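Local coordinates for protein disulfide isomerase (Pseudomonas aeruginosa, PDB 4N30) that probably acts as a thiol-disulfide oxidoreductase of the DsbA subfamily, with a thioredoxin fold, in the machinery that introduces disulfide bonds into proteins, at residues E60-E65 / L88-L93; P67-Y72 / A182-V187; Q105-E110 / L163-I168; K178-T183 / S196-G201; S47-A52 / A120-I125. All blocks are in the same frame, centred on the assembly; numbering follows the deposited sequence. Where two conformers were deposited one is given.

Interaction 1 (E60-E65 / L88-L93)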
# COMPACT_ATOMS: atom_id res chain seq x y z
N GLU A 60 -2.01 2.01 4.50
CA GLU A 60 -1.05 3.01 3.99
C GLU A 60 -1.48 3.40 2.58
O GLU A 60 -1.34 2.60 1.65
CB GLU A 60 0.40 2.42 3.98
CG GLU A 60 1.41 3.39 3.36
CD GLU A 60 2.74 2.78 3.00
OE1 GLU A 60 2.96 1.63 3.13
OE2 GLU A 60 3.55 3.61 2.47
N TYR A 61 -2.09 4.55 2.43
CA TYR A 61 -2.45 5.07 1.13
C TYR A 61 -1.21 5.62 0.48
O TYR A 61 -0.57 6.57 0.99
CB TYR A 61 -3.52 6.18 1.24
CG TYR A 61 -4.87 5.59 1.59
CD1 TYR A 61 -5.80 5.33 0.60
CD2 TYR A 61 -5.21 5.30 2.93
CE1 TYR A 61 -7.03 4.72 0.87
CE2 TYR A 61 -6.46 4.70 3.23
CZ TYR A 61 -7.33 4.49 2.18
OH TYR A 61 -8.55 3.84 2.44
N ALA A 62 -0.83 5.06 -0.66
CA ALA A 62 0.51 5.27 -1.21
C ALA A 62 0.56 5.21 -2.71
O ALA A 62 -0.35 4.70 -3.40
CB ALA A 62 1.48 4.26 -0.61
N ASP A 63 1.63 5.81 -3.23
CA ASP A 63 1.83 6.07 -4.69
C ASP A 63 3.28 5.67 -4.99
O ASP A 63 4.22 6.06 -4.27
CB ASP A 63 1.60 7.60 -4.84
CG ASP A 63 2.07 8.19 -6.16
OD1 ASP A 63 2.77 7.59 -6.95
OD2 ASP A 63 1.65 9.40 -6.38
N LEU A 64 3.44 4.80 -6.00
CA LEU A 64 4.74 4.19 -6.28
C LEU A 64 5.70 5.20 -6.96
O LEU A 64 6.90 4.85 -7.04
CB LEU A 64 4.50 2.96 -7.16
CG LEU A 64 3.99 1.79 -6.29
CD1 LEU A 64 3.23 0.76 -7.15
CD2 LEU A 64 5.12 1.10 -5.50
N GLU A 65 5.25 6.37 -7.34
CA GLU A 65 6.07 7.50 -7.78
C GLU A 65 6.40 8.45 -6.68
O GLU A 65 7.16 9.42 -6.95
CB GLU A 65 5.39 8.21 -8.97
CG GLU A 65 5.34 7.38 -10.25
CD GLU A 65 6.73 7.07 -10.73
OE1 GLU A 65 7.26 6.04 -10.42
OE2 GLU A 65 7.33 7.96 -11.39
N LEU A 88 -0.13 -4.29 8.15
CA LEU A 88 -0.03 -3.19 7.17
C LEU A 88 -0.76 -3.59 5.92
O LEU A 88 -0.55 -4.72 5.41
CB LEU A 88 1.50 -2.96 6.85
CG LEU A 88 1.80 -2.06 5.66
CD1 LEU A 88 1.37 -0.60 5.94
CD2 LEU A 88 3.29 -2.02 5.43
N VAL A 89 -1.66 -2.74 5.42
CA VAL A 89 -2.31 -2.98 4.14
C VAL A 89 -2.05 -1.88 3.20
O VAL A 89 -2.24 -0.67 3.58
CB VAL A 89 -3.84 -3.20 4.33
CG1 VAL A 89 -4.51 -3.32 2.98
CG2 VAL A 89 -4.08 -4.46 5.20
N TRP A 90 -1.47 -2.15 2.02
CA TRP A 90 -1.22 -1.11 1.05
C TRP A 90 -2.54 -0.70 0.44
O TRP A 90 -3.26 -1.61 -0.06
CB TRP A 90 -0.32 -1.66 -0.05
CG TRP A 90 -0.03 -0.71 -1.21
CD1 TRP A 90 -0.80 -0.46 -2.32
CD2 TRP A 90 1.14 0.14 -1.36
NE1 TRP A 90 -0.19 0.41 -3.14
CE2 TRP A 90 1.00 0.80 -2.62
CE3 TRP A 90 2.30 0.32 -0.59
CZ2 TRP A 90 1.97 1.67 -3.11
CZ3 TRP A 90 3.28 1.15 -1.11
CH2 TRP A 90 3.09 1.81 -2.35
N ARG A 91 -2.85 0.58 0.36
CA ARG A 91 -4.01 1.07 -0.35
C ARG A 91 -3.53 2.00 -1.43
O ARG A 91 -2.67 2.85 -1.25
CB ARG A 91 -4.93 1.83 0.63
CG ARG A 91 -5.36 1.04 1.88
CD ARG A 91 -6.05 -0.26 1.58
NE ARG A 91 -7.31 0.12 1.10
CZ ARG A 91 -8.39 0.41 1.84
NH1 ARG A 91 -8.36 0.41 3.17
NH2 ARG A 91 -9.51 0.79 1.21
N HIS A 92 -4.13 1.95 -2.62
CA HIS A 92 -3.66 2.74 -3.75
C HIS A 92 -4.14 4.13 -3.70
O HIS A 92 -5.38 4.38 -3.72
CB HIS A 92 -4.09 2.07 -5.07
CG HIS A 92 -3.47 0.77 -5.26
ND1 HIS A 92 -2.16 0.62 -5.62
CD2 HIS A 92 -4.03 -0.51 -5.21
CE1 HIS A 92 -1.92 -0.70 -5.74
NE2 HIS A 92 -3.04 -1.39 -5.45
N LEU A 93 -3.20 5.09 -3.84
CA LEU A 93 -3.55 6.43 -4.16
C LEU A 93 -2.44 7.00 -5.02
O LEU A 93 -1.76 7.93 -4.65
CB LEU A 93 -3.77 7.23 -2.89
CG LEU A 93 -4.25 8.68 -3.07
CD1 LEU A 93 -5.60 8.67 -3.78
CD2 LEU A 93 -4.37 9.40 -1.72
O HOH W 1 -0.49 2.93 -5.77

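Interaction 2 (P67-Y72 / A182-V187)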
# COMPACT_ATOMS: atom_id res chain seq x y z
N PRO A 67 8.09 10.15 -3.58
CA PRO A 67 9.39 9.98 -2.89
C PRO A 67 9.22 9.77 -1.41
O PRO A 67 10.15 9.19 -0.80
CB PRO A 67 10.10 11.35 -3.23
CG PRO A 67 8.99 12.30 -3.43
CD PRO A 67 7.88 11.51 -4.12
N PHE A 68 8.16 10.28 -0.85
CA PHE A 68 7.89 10.01 0.58
C PHE A 68 7.54 8.55 0.81
O PHE A 68 8.04 7.90 1.73
CB PHE A 68 6.77 10.97 1.07
CG PHE A 68 7.09 12.43 0.95
CD1 PHE A 68 8.02 13.04 1.84
CD2 PHE A 68 6.39 13.21 0.01
CE1 PHE A 68 8.26 14.45 1.71
CE2 PHE A 68 6.59 14.60 -0.06
CZ PHE A 68 7.51 15.21 0.76
N CYS A 69 6.67 8.07 -0.05
CA CYS A 69 6.32 6.64 0.06
C CYS A 69 7.53 5.75 -0.17
O CYS A 69 7.61 4.69 0.49
CB CYS A 69 5.23 6.33 -0.94
SG CYS A 69 3.64 7.11 -0.59
N LYS A 70 8.42 6.13 -1.09
CA LYS A 70 9.56 5.32 -1.28
C LYS A 70 10.46 5.17 -0.03
O LYS A 70 10.88 4.08 0.30
CB LYS A 70 10.39 5.90 -2.49
CG LYS A 70 11.70 5.14 -2.71
CD LYS A 70 12.43 5.59 -3.96
CE LYS A 70 13.66 4.79 -4.13
NZ LYS A 70 14.42 4.93 -5.43
N VAL A 71 10.70 6.25 0.68
CA VAL A 71 11.56 6.07 1.87
C VAL A 71 10.74 5.53 3.06
O VAL A 71 11.25 4.88 3.94
CB VAL A 71 12.31 7.37 2.21
CG1 VAL A 71 11.33 8.49 2.48
CG2 VAL A 71 13.26 7.20 3.39
N TYR A 72 9.46 5.83 3.11
CA TYR A 72 8.69 5.47 4.31
C TYR A 72 8.25 4.05 4.29
O TYR A 72 8.22 3.41 5.40
CB TYR A 72 7.41 6.38 4.37
CG TYR A 72 6.64 6.23 5.62
CD1 TYR A 72 7.22 6.59 6.88
CD2 TYR A 72 5.34 5.80 5.59
CE1 TYR A 72 6.49 6.44 8.05
CE2 TYR A 72 4.60 5.72 6.78
CZ TYR A 72 5.20 6.06 7.99
OH TYR A 72 4.40 5.89 9.13
N ALA A 182 -2.91 13.38 -0.16
CA ALA A 182 -1.45 13.30 -0.29
C ALA A 182 -0.99 11.95 0.21
O ALA A 182 -1.72 11.28 0.91
CB ALA A 182 -0.73 14.45 0.43
N THR A 183 0.24 11.57 -0.17
CA THR A 183 0.79 10.28 0.22
C THR A 183 2.11 10.39 0.87
O THR A 183 2.90 11.35 0.58
CB THR A 183 0.96 9.33 -1.00
OG1 THR A 183 1.72 10.00 -2.00
CG2 THR A 183 -0.42 8.97 -1.63
N PRO A 184 2.44 9.58 1.83
CA PRO A 184 1.55 8.55 2.42
C PRO A 184 0.57 9.16 3.39
O PRO A 184 0.86 10.19 4.09
CB PRO A 184 2.56 7.65 3.20
CG PRO A 184 3.65 8.65 3.63
CD PRO A 184 3.80 9.56 2.46
N THR A 185 -0.61 8.61 3.44
CA THR A 185 -1.57 8.95 4.53
C THR A 185 -1.97 7.62 5.12
O THR A 185 -2.16 6.62 4.39
CB THR A 185 -2.80 9.64 3.99
OG1 THR A 185 -2.42 10.95 3.56
CG2 THR A 185 -3.89 9.83 5.09
N LEU A 186 -2.00 7.54 6.44
CA LEU A 186 -2.39 6.31 7.17
C LEU A 186 -3.80 6.38 7.69
O LEU A 186 -4.15 7.42 8.22
CB LEU A 186 -1.41 6.05 8.31
CG LEU A 186 0.05 6.14 7.94
CD1 LEU A 186 0.89 5.74 9.20
CD2 LEU A 186 0.40 5.22 6.75
N VAL A 187 -4.50 5.29 7.58
CA VAL A 187 -5.76 5.11 8.34
C VAL A 187 -5.47 3.89 9.22
O VAL A 187 -5.37 2.79 8.67
CB VAL A 187 -6.99 4.94 7.44
CG1 VAL A 187 -8.21 4.62 8.36
CG2 VAL A 187 -7.27 6.19 6.63

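Interaction 3 (Q105-E110 / L163-I168)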
# COMPACT_ATOMS: atom_id res chain seq x y z
N GLN A 105 1.96 1.52 -12.52
CA GLN A 105 2.69 0.79 -11.50
C GLN A 105 1.74 0.19 -10.47
O GLN A 105 2.00 -0.96 -9.99
CB GLN A 105 3.73 1.71 -10.89
CG GLN A 105 4.85 1.93 -11.93
CD GLN A 105 5.66 3.20 -11.64
OE1 GLN A 105 5.74 3.71 -10.47
NE2 GLN A 105 6.28 3.71 -12.65
N ALA A 106 0.62 0.86 -10.13
CA ALA A 106 -0.37 0.27 -9.28
C ALA A 106 -0.92 -1.04 -9.91
O ALA A 106 -1.14 -2.03 -9.23
CB ALA A 106 -1.49 1.30 -9.00
N ARG A 107 -1.17 -0.97 -11.20
CA ARG A 107 -1.67 -2.18 -11.86
C ARG A 107 -0.64 -3.26 -11.88
O ARG A 107 -1.02 -4.46 -11.71
CB ARG A 107 -2.13 -1.81 -13.27
CG ARG A 107 -3.34 -0.86 -13.40
CD ARG A 107 -3.73 -0.49 -14.81
NE ARG A 107 -4.46 0.72 -14.86
CZ ARG A 107 -3.99 1.90 -15.33
NH1 ARG A 107 -2.87 1.99 -16.03
NH2 ARG A 107 -4.85 2.91 -15.30
N LEU A 108 0.61 -2.99 -12.08
CA LEU A 108 1.67 -3.98 -12.08
C LEU A 108 1.70 -4.69 -10.73
O LEU A 108 1.78 -5.95 -10.69
CB LEU A 108 3.05 -3.39 -12.33
CG LEU A 108 3.27 -2.98 -13.74
CD1 LEU A 108 4.61 -2.26 -13.82
CD2 LEU A 108 3.24 -4.17 -14.68
N VAL A 109 1.53 -3.97 -9.62
CA VAL A 109 1.70 -4.64 -8.33
C VAL A 109 0.44 -5.56 -8.05
O VAL A 109 0.55 -6.66 -7.47
CB VAL A 109 2.04 -3.76 -7.12
CG1 VAL A 109 3.36 -3.06 -7.33
CG2 VAL A 109 0.92 -2.79 -6.78
N GLU A 110 -0.76 -5.10 -8.46
CA GLU A 110 -1.95 -5.98 -8.33
C GLU A 110 -1.73 -7.24 -9.17
O GLU A 110 -2.07 -8.37 -8.71
CB GLU A 110 -3.22 -5.27 -8.77
CG GLU A 110 -3.65 -4.08 -7.88
CD GLU A 110 -4.02 -4.58 -6.47
OE1 GLU A 110 -4.57 -5.70 -6.34
OE2 GLU A 110 -3.54 -4.04 -5.46
N LEU A 163 -10.73 -6.06 -13.38
CA LEU A 163 -10.99 -6.29 -11.95
C LEU A 163 -9.96 -5.56 -11.12
O LEU A 163 -10.31 -4.85 -10.15
CB LEU A 163 -11.08 -7.75 -11.66
CG LEU A 163 -12.22 -8.59 -12.36
CD1 LEU A 163 -12.12 -10.07 -12.01
CD2 LEU A 163 -13.56 -8.11 -11.86
N ILE A 164 -8.68 -5.72 -11.51
CA ILE A 164 -7.63 -5.06 -10.73
C ILE A 164 -7.71 -3.55 -10.86
O ILE A 164 -7.49 -2.77 -9.90
CB ILE A 164 -6.23 -5.64 -10.89
CG1 ILE A 164 -5.80 -5.51 -12.29
CG2 ILE A 164 -6.24 -7.08 -10.38
CD1 ILE A 164 -4.87 -4.32 -12.58
N ASP A 165 -8.08 -3.09 -12.06
CA ASP A 165 -8.21 -1.62 -12.32
C ASP A 165 -9.30 -1.10 -11.42
O ASP A 165 -9.09 -0.01 -10.79
CB ASP A 165 -8.58 -1.42 -13.82
CG ASP A 165 -8.88 0.02 -14.23
OD1 ASP A 165 -7.93 0.81 -14.24
OD2 ASP A 165 -10.06 0.28 -14.61
N SER A 166 -10.40 -1.83 -11.26
CA SER A 166 -11.54 -1.45 -10.43
C SER A 166 -11.10 -1.35 -9.01
O SER A 166 -11.53 -0.43 -8.28
CB SER A 166 -12.58 -2.54 -10.46
OG SER A 166 -13.30 -2.52 -11.67
N ASP A 167 -10.21 -2.29 -8.57
CA ASP A 167 -9.84 -2.33 -7.18
C ASP A 167 -8.95 -1.13 -6.88
O ASP A 167 -9.06 -0.55 -5.77
CB ASP A 167 -9.07 -3.57 -6.87
CG ASP A 167 -9.96 -4.81 -6.88
OD1 ASP A 167 -11.19 -4.62 -6.93
OD2 ASP A 167 -9.40 -5.90 -6.89
N ILE A 168 -8.08 -0.76 -7.78
CA ILE A 168 -7.29 0.47 -7.63
C ILE A 168 -8.18 1.70 -7.53
O ILE A 168 -8.02 2.55 -6.63
CB ILE A 168 -6.31 0.58 -8.75
CG1 ILE A 168 -5.32 -0.59 -8.60
CG2 ILE A 168 -5.57 1.93 -8.68
CD1 ILE A 168 -4.60 -0.82 -9.91
O HOH W 2 -7.11 -6.21 -5.64

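Interaction 4 (K178-T183 / S196-G201)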
# COMPACT_ATOMS: atom_id res chain seq x y z
N LYS A 178 -12.77 10.20 2.03
CA LYS A 178 -12.24 10.47 3.39
C LYS A 178 -11.46 11.76 3.32
O LYS A 178 -10.88 12.17 4.33
CB LYS A 178 -11.31 9.35 3.84
CG LYS A 178 -12.03 8.06 4.20
CD LYS A 178 -10.96 7.09 4.68
CE LYS A 178 -11.45 5.67 4.84
NZ LYS A 178 -11.74 5.54 6.29
N GLY A 179 -11.40 12.46 2.20
CA GLY A 179 -10.66 13.72 2.18
C GLY A 179 -9.15 13.56 2.13
O GLY A 179 -8.40 14.54 2.39
N ILE A 180 -8.66 12.42 1.72
CA ILE A 180 -7.20 12.16 1.64
C ILE A 180 -6.67 12.70 0.32
O ILE A 180 -7.29 12.46 -0.77
CB ILE A 180 -6.97 10.63 1.70
CG1 ILE A 180 -7.37 10.14 3.07
CG2 ILE A 180 -5.48 10.30 1.56
CD1 ILE A 180 -7.22 8.62 3.30
N THR A 181 -5.65 13.51 0.32
CA THR A 181 -5.15 14.15 -0.89
C THR A 181 -3.69 13.88 -1.14
O THR A 181 -3.21 14.28 -2.22
CB THR A 181 -5.37 15.68 -0.82
OG1 THR A 181 -4.38 16.28 -0.01
CG2 THR A 181 -6.75 16.12 -0.36
N ALA A 182 -2.91 13.38 -0.16
CA ALA A 182 -1.45 13.30 -0.29
C ALA A 182 -0.99 11.95 0.21
O ALA A 182 -1.72 11.28 0.91
CB ALA A 182 -0.73 14.45 0.43
N THR A 183 0.24 11.57 -0.17
CA THR A 183 0.79 10.28 0.22
C THR A 183 2.11 10.39 0.87
O THR A 183 2.90 11.35 0.58
CB THR A 183 0.96 9.33 -1.00
OG1 THR A 183 1.72 10.00 -2.00
CG2 THR A 183 -0.42 8.97 -1.63
N SER A 196 -11.23 4.01 13.88
CA SER A 196 -10.02 4.32 13.08
C SER A 196 -9.60 5.75 13.26
O SER A 196 -10.34 6.57 13.78
CB SER A 196 -10.26 4.05 11.62
OG SER A 196 -11.22 4.93 11.06
N VAL A 197 -8.35 6.02 12.90
CA VAL A 197 -7.82 7.36 12.96
C VAL A 197 -6.93 7.58 11.74
O VAL A 197 -6.15 6.71 11.33
CB VAL A 197 -7.08 7.58 14.28
CG1 VAL A 197 -5.85 6.68 14.48
CG2 VAL A 197 -6.57 9.00 14.42
N LYS A 198 -6.95 8.79 11.20
CA LYS A 198 -6.16 9.14 10.01
C LYS A 198 -4.96 9.96 10.44
O LYS A 198 -5.05 10.93 11.30
CB LYS A 198 -7.08 9.90 9.08
CG LYS A 198 -6.33 10.24 7.80
CD LYS A 198 -6.95 11.33 6.95
CE LYS A 198 -8.41 11.16 6.65
NZ LYS A 198 -9.13 12.49 6.36
N LEU A 199 -3.83 9.76 9.83
CA LEU A 199 -2.61 10.53 10.08
C LEU A 199 -2.05 10.83 8.71
O LEU A 199 -1.78 9.95 7.91
CB LEU A 199 -1.55 9.74 10.82
CG LEU A 199 -1.95 8.96 12.10
CD1 LEU A 199 -0.88 7.97 12.51
CD2 LEU A 199 -2.09 10.02 13.17
N GLU A 200 -1.80 12.09 8.41
CA GLU A 200 -1.18 12.49 7.14
C GLU A 200 0.27 12.55 7.30
O GLU A 200 0.66 13.35 8.18
CB GLU A 200 -1.79 13.81 6.61
CG GLU A 200 -1.06 14.21 5.24
CD GLU A 200 -1.86 15.20 4.39
OE1 GLU A 200 -3.12 15.18 4.44
OE2 GLU A 200 -1.10 16.05 3.83
N GLY A 201 1.05 11.92 6.42
CA GLY A 201 2.54 12.03 6.46
C GLY A 201 3.22 10.79 6.92
O GLY A 201 2.64 9.68 7.10
O HOH W 3 -7.26 13.94 4.92
O HOH W 4 -3.93 13.16 2.73
O HOH W 5 -4.86 16.28 2.55

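Interaction 5 (S47-A52 / A120-I125)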
# COMPACT_ATOMS: atom_id res chain seq x y z
N SER A 47 -2.27 -7.83 -0.55
CA SER A 47 -1.90 -6.47 -0.13
C SER A 47 -1.58 -6.34 1.35
O SER A 47 -1.34 -5.18 1.81
CB SER A 47 -3.04 -5.52 -0.56
OG SER A 47 -4.24 -5.87 0.10
N LEU A 48 -1.56 -7.43 2.09
CA LEU A 48 -1.37 -7.50 3.57
C LEU A 48 0.06 -7.84 3.87
O LEU A 48 0.60 -8.78 3.28
CB LEU A 48 -2.16 -8.69 4.17
CG LEU A 48 -1.88 -9.01 5.66
CD1 LEU A 48 -2.28 -7.88 6.59
CD2 LEU A 48 -2.60 -10.29 6.03
N TYR A 49 0.71 -7.10 4.80
CA TYR A 49 2.03 -7.43 5.30
C TYR A 49 1.89 -7.57 6.79
O TYR A 49 1.36 -6.68 7.48
CB TYR A 49 3.01 -6.30 4.95
CG TYR A 49 4.40 -6.59 5.37
CD1 TYR A 49 5.23 -7.47 4.62
CD2 TYR A 49 4.90 -6.07 6.56
CE1 TYR A 49 6.51 -7.77 5.12
CE2 TYR A 49 6.18 -6.38 7.08
CZ TYR A 49 6.94 -7.23 6.29
OH TYR A 49 8.20 -7.58 6.71
N GLY A 50 2.39 -8.69 7.35
CA GLY A 50 2.27 -8.95 8.80
C GLY A 50 1.22 -9.98 9.10
O GLY A 50 0.70 -10.67 8.22
N ASP A 51 0.86 -10.05 10.35
CA ASP A 51 -0.02 -11.14 10.81
C ASP A 51 -1.45 -10.85 10.42
O ASP A 51 -1.97 -9.76 10.75
CB ASP A 51 0.14 -11.28 12.33
CG ASP A 51 -0.74 -12.44 12.96
OD1 ASP A 51 -1.59 -13.04 12.31
OD2 ASP A 51 -0.60 -12.67 14.19
N ALA A 52 -2.14 -11.73 9.75
CA ALA A 52 -3.50 -11.51 9.37
C ALA A 52 -4.46 -11.27 10.56
O ALA A 52 -5.50 -10.63 10.38
CB ALA A 52 -4.05 -12.67 8.48
N ALA A 120 4.88 -11.79 -3.79
CA ALA A 120 5.11 -11.13 -5.08
C ALA A 120 4.68 -9.65 -5.06
O ALA A 120 5.36 -8.83 -5.68
CB ALA A 120 4.42 -11.88 -6.25
N PHE A 121 3.56 -9.39 -4.42
CA PHE A 121 3.06 -8.05 -4.34
C PHE A 121 4.07 -7.12 -3.65
O PHE A 121 4.46 -6.08 -4.23
CB PHE A 121 1.72 -8.04 -3.58
CG PHE A 121 1.17 -6.67 -3.32
CD1 PHE A 121 0.28 -6.15 -4.23
CD2 PHE A 121 1.48 -5.91 -2.20
CE1 PHE A 121 -0.33 -4.91 -4.04
CE2 PHE A 121 0.86 -4.66 -2.00
CZ PHE A 121 -0.01 -4.16 -2.95
N TRP A 122 4.57 -7.51 -2.50
CA TRP A 122 5.50 -6.64 -1.79
C TRP A 122 6.88 -6.62 -2.41
O TRP A 122 7.50 -5.57 -2.40
CB TRP A 122 5.54 -7.04 -0.30
CG TRP A 122 4.27 -6.70 0.39
CD1 TRP A 122 3.22 -7.56 0.69
CD2 TRP A 122 3.86 -5.41 0.86
NE1 TRP A 122 2.18 -6.88 1.28
CE2 TRP A 122 2.54 -5.56 1.44
CE3 TRP A 122 4.46 -4.10 0.87
CZ2 TRP A 122 1.85 -4.48 1.95
CZ3 TRP A 122 3.76 -3.03 1.44
CH2 TRP A 122 2.45 -3.24 1.96
N SER A 123 7.27 -7.70 -3.06
CA SER A 123 8.50 -7.68 -3.82
C SER A 123 8.38 -6.76 -5.02
O SER A 123 9.36 -6.06 -5.34
CB SER A 123 8.94 -9.08 -4.26
OG SER A 123 9.35 -9.81 -3.13
N ALA A 124 7.22 -6.68 -5.63
CA ALA A 124 7.02 -5.83 -6.84
C ALA A 124 7.03 -4.38 -6.35
O ALA A 124 7.49 -3.47 -7.08
CB ALA A 124 5.76 -6.15 -7.58
N ILE A 125 6.42 -4.10 -5.18
CA ILE A 125 6.49 -2.72 -4.62
C ILE A 125 7.96 -2.27 -4.46
O ILE A 125 8.38 -1.16 -4.89
CB ILE A 125 5.75 -2.67 -3.27
CG1 ILE A 125 4.23 -2.69 -3.53
CG2 ILE A 125 6.14 -1.36 -2.48
CD1 ILE A 125 3.34 -2.72 -2.35

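Interaction 1 (E60-E65 / L88-L93)
Two donors meet at Ala62 O. Leu93 N gives it a bond of 2.9 Å, N to O. A water donates to Ala62 O at 3.0 Å, and the same water also touches the imidazole of His92. Behind this end the backbones of 60-62 and 88-92 zip together: Glu60 N reaches Val89 O at 2.8 Å, Arg91 N donates to Glu60 O and Ala62 N to Arg91 O. These are parallel neighbours, the two strands that helix 67-81 joins in a beta-alpha-beta crossover of the thioredoxin fold. Side chains then pack on both faces of the sheet. Trp90 carries its indole anti to its own N (chi1 176°), which lays the six-membered ring under Ala62 CB, 3.6 Å from that methyl to the ring centroid; Leu64 CG comes against the same ring at CZ2, 3.8 Å away. On the other face Arg91 CB sits over the Tyr61 ring, 3.6 Å from its centroid, and the two side chains run alongside each other in the same direction. Asn59 and Asp171 bind the guanidinium. Glu60 OE2 is held by Thr73, whereas its OE1 is buried beside Leu88 CD1 without a polar partner in the model.

Interaction 2 (P67-Y72 / A182-V187)
Pro184, Tyr72 and Cys69 carry this contact, in which the cis-proline loop of the thioredoxin fold lies against the first turns of the helix that starts at the CxxC pattern. The peptide bond before Pro184 is cis, and the proline ring is directed at helix 67-81. Its CD meets Phe68 CB at 3.6 Å, its CG meets Tyr72 CD2 at 3.8 Å, and Cys69 SG lies 3.7 Å from Pro184 N. The same sulfur approaches Thr183 CB to 3.5 Å, so it rests against two successive residues of the loop. Thr183 also touches Cys66, the first cysteine of the pattern, consistent with the cis-proline loop bordering a disulfide-exchange site as in other thioredoxin-like proteins. No hydrogen bond joins the two segments; the fit is one of van der Waals surfaces. Tyr72 swings its ring out anti to its backbone N (chi1 -173°), obliquely past the proline and toward Leu186 of strand 185-190; its hydroxyl is hydrogen-bonded to Ala203 O, beyond the edge strand. Leu186 comes from the opposite direction to meet the far end of the ring, with CD2 near the ring plane at its edge and CD1 3.5 Å from Tyr72 OH.

Interaction 3 (Q105-E110 / L163-I168)
Helix segments 105-110 and 163-168 approach to 9.6 Å between axes at an angle of 120°, with Glu110 and Ile164 bringing their CA atoms to 6.2 Å. Ile164 and Ile168, one turn apart, fill the space between the two backbones. Ile168 CD1 lies 3.7 Å from Arg107 N and also packs on Ala106 CB, while the Ile168 and Glu110 side chains run antiparallel, CG1 against CG. Ile164 places CG1 between its N and carbonyl carbon (chi1 62°), a squeezed rotamer that sends CD1 to Arg107 CB at 3.8 Å, and its CB presses on Glu110 CB at 3.7 Å. Helix 99-131 belongs to the helical region characteristic of DsbA proteins, whereas helix 162-177 also lies against the central sheet, so the contact joins the two; the Cys111-Cys157 disulfide beside it ties helix 99-131 to the short helix preceding 162-177. Polar groups close the two ends. Arg107, extended from CG to NE, runs alongside Asp165 and offers the guanidinium edge: NE to OD1 is a long salt bridge of 3.5 Å, and Lys169 holds the other oxygen of Asp165. Beyond the isoleucines a water donates to both Glu110 OE1, at 2.7 Å, and Asp167 OD2, at 2.6 Å, bridging the two carboxylates. The second oxygen of Glu110, OE2, meets His92 NE2 from the central sheet.

Interaction 4 (K178-T183 / S196-G201)
The loop that leaves helix 162-177 through a Schellman motif and leads to the cis-proline turn is gripped here by the edge strand 196-200. Lys198 NZ donates to Lys178 O, at the C-terminal end of the helix, over 2.7 Å, coming in almost straight on the carbonyl (164° at the oxygen). A positive ammonium at a helix C-terminus should suit the partial negative charge of the last carbonyls. The next residue, Gly179, takes a positive phi of 76°, as the Schellman turn requires. Lys198 is extended to CD and then kinks at chi3 (-50°), which turns NZ onto the helix end, while its CE passes Ile180 CG1 at 3.9 Å, the two side chains overlapping head to tail. A water accepts from the same NZ at 2.8 Å and donates weakly to Gly179 O.

Glu200 makes the second grip, almost wholly through water. Its OE1 accepts from two waters, each at 2.8 Å: one takes Thr181 N, the other sits 2.6 Å from Thr181 OG1. The carboxylate otherwise meets the loop through OE2, which touches Ala182 CB at 3.8 Å. This is a solvent-rich surface contact. Around it, strand 185-190 pairs with 196-200 through backbone bonds, Ile180 turns inward to Leu93 and Thr185, and on the other side of the edge strand Val197 and Leu199 lie against helix 205-216.

Interaction 5 (S47-A52 / A120-I125)
Ser47 sets its CA over a face of Phe121, 4.0 Å from the ring centroid, and its CB comes near CZ of the same ring. This is where strand 48-49, the outermost strand beside 86-92 in the thioredoxin-fold sheet, meets the long helix 99-131. The carbonyl of Ser47 turns to Trp122, its O lying 3.3 Å from CZ2 at the edge of the indole and near its plane; that oxygen also takes the backbone N of Trp90.

At Leu48 the side chain points away from the helix and the carbonyl does the work. Trp122 NE1 donates to Leu48 O over 3.2 Å, but the bond is weak, bent to 134° at the hydrogen. Tyr49 follows. Its chi1 near 180° (-177°) carries the phenol off toward helix 67-81, where Asp81 takes OH and Lys77 makes a cation-pi contact, and leaves the base of the side chain against the indole. The tyrosine ring turns an edge to the tryptophan face, a T-shaped pair with centroids 5.5 Å apart and planes at 64°. On the opposite face of Trp122 lie Phe121 CD2 and Ile125 CD1, so the indole is packed from both sides. The tightest touch on the tyrosine side is Tyr49 CB to Trp122 CE2, at 3.6 Å.

In the fold
Interaction 1 is the hub, about 3 Å from the centre of the chain, and the other four all touch it. Interaction 5 borders one side of it, Trp90 N meeting Ser47 O at 3.0 Å; interaction 2 borders the other, Tyr61 N meeting Thr185 O at 2.9 Å. Interaction 4 extends interaction 2, sharing Ala182 and Thr183 and carrying the sheet on to its last strand. The helical side comes in through interaction 3, where His92 NE2 to Glu110 OE2 is 2.7 Å. Interactions 3 and 4 lie farther apart, about 21 Å between centres. Cys69 of the probable disulfide-exchange site belongs to interaction 2 and also touches Ala62 of interaction 1.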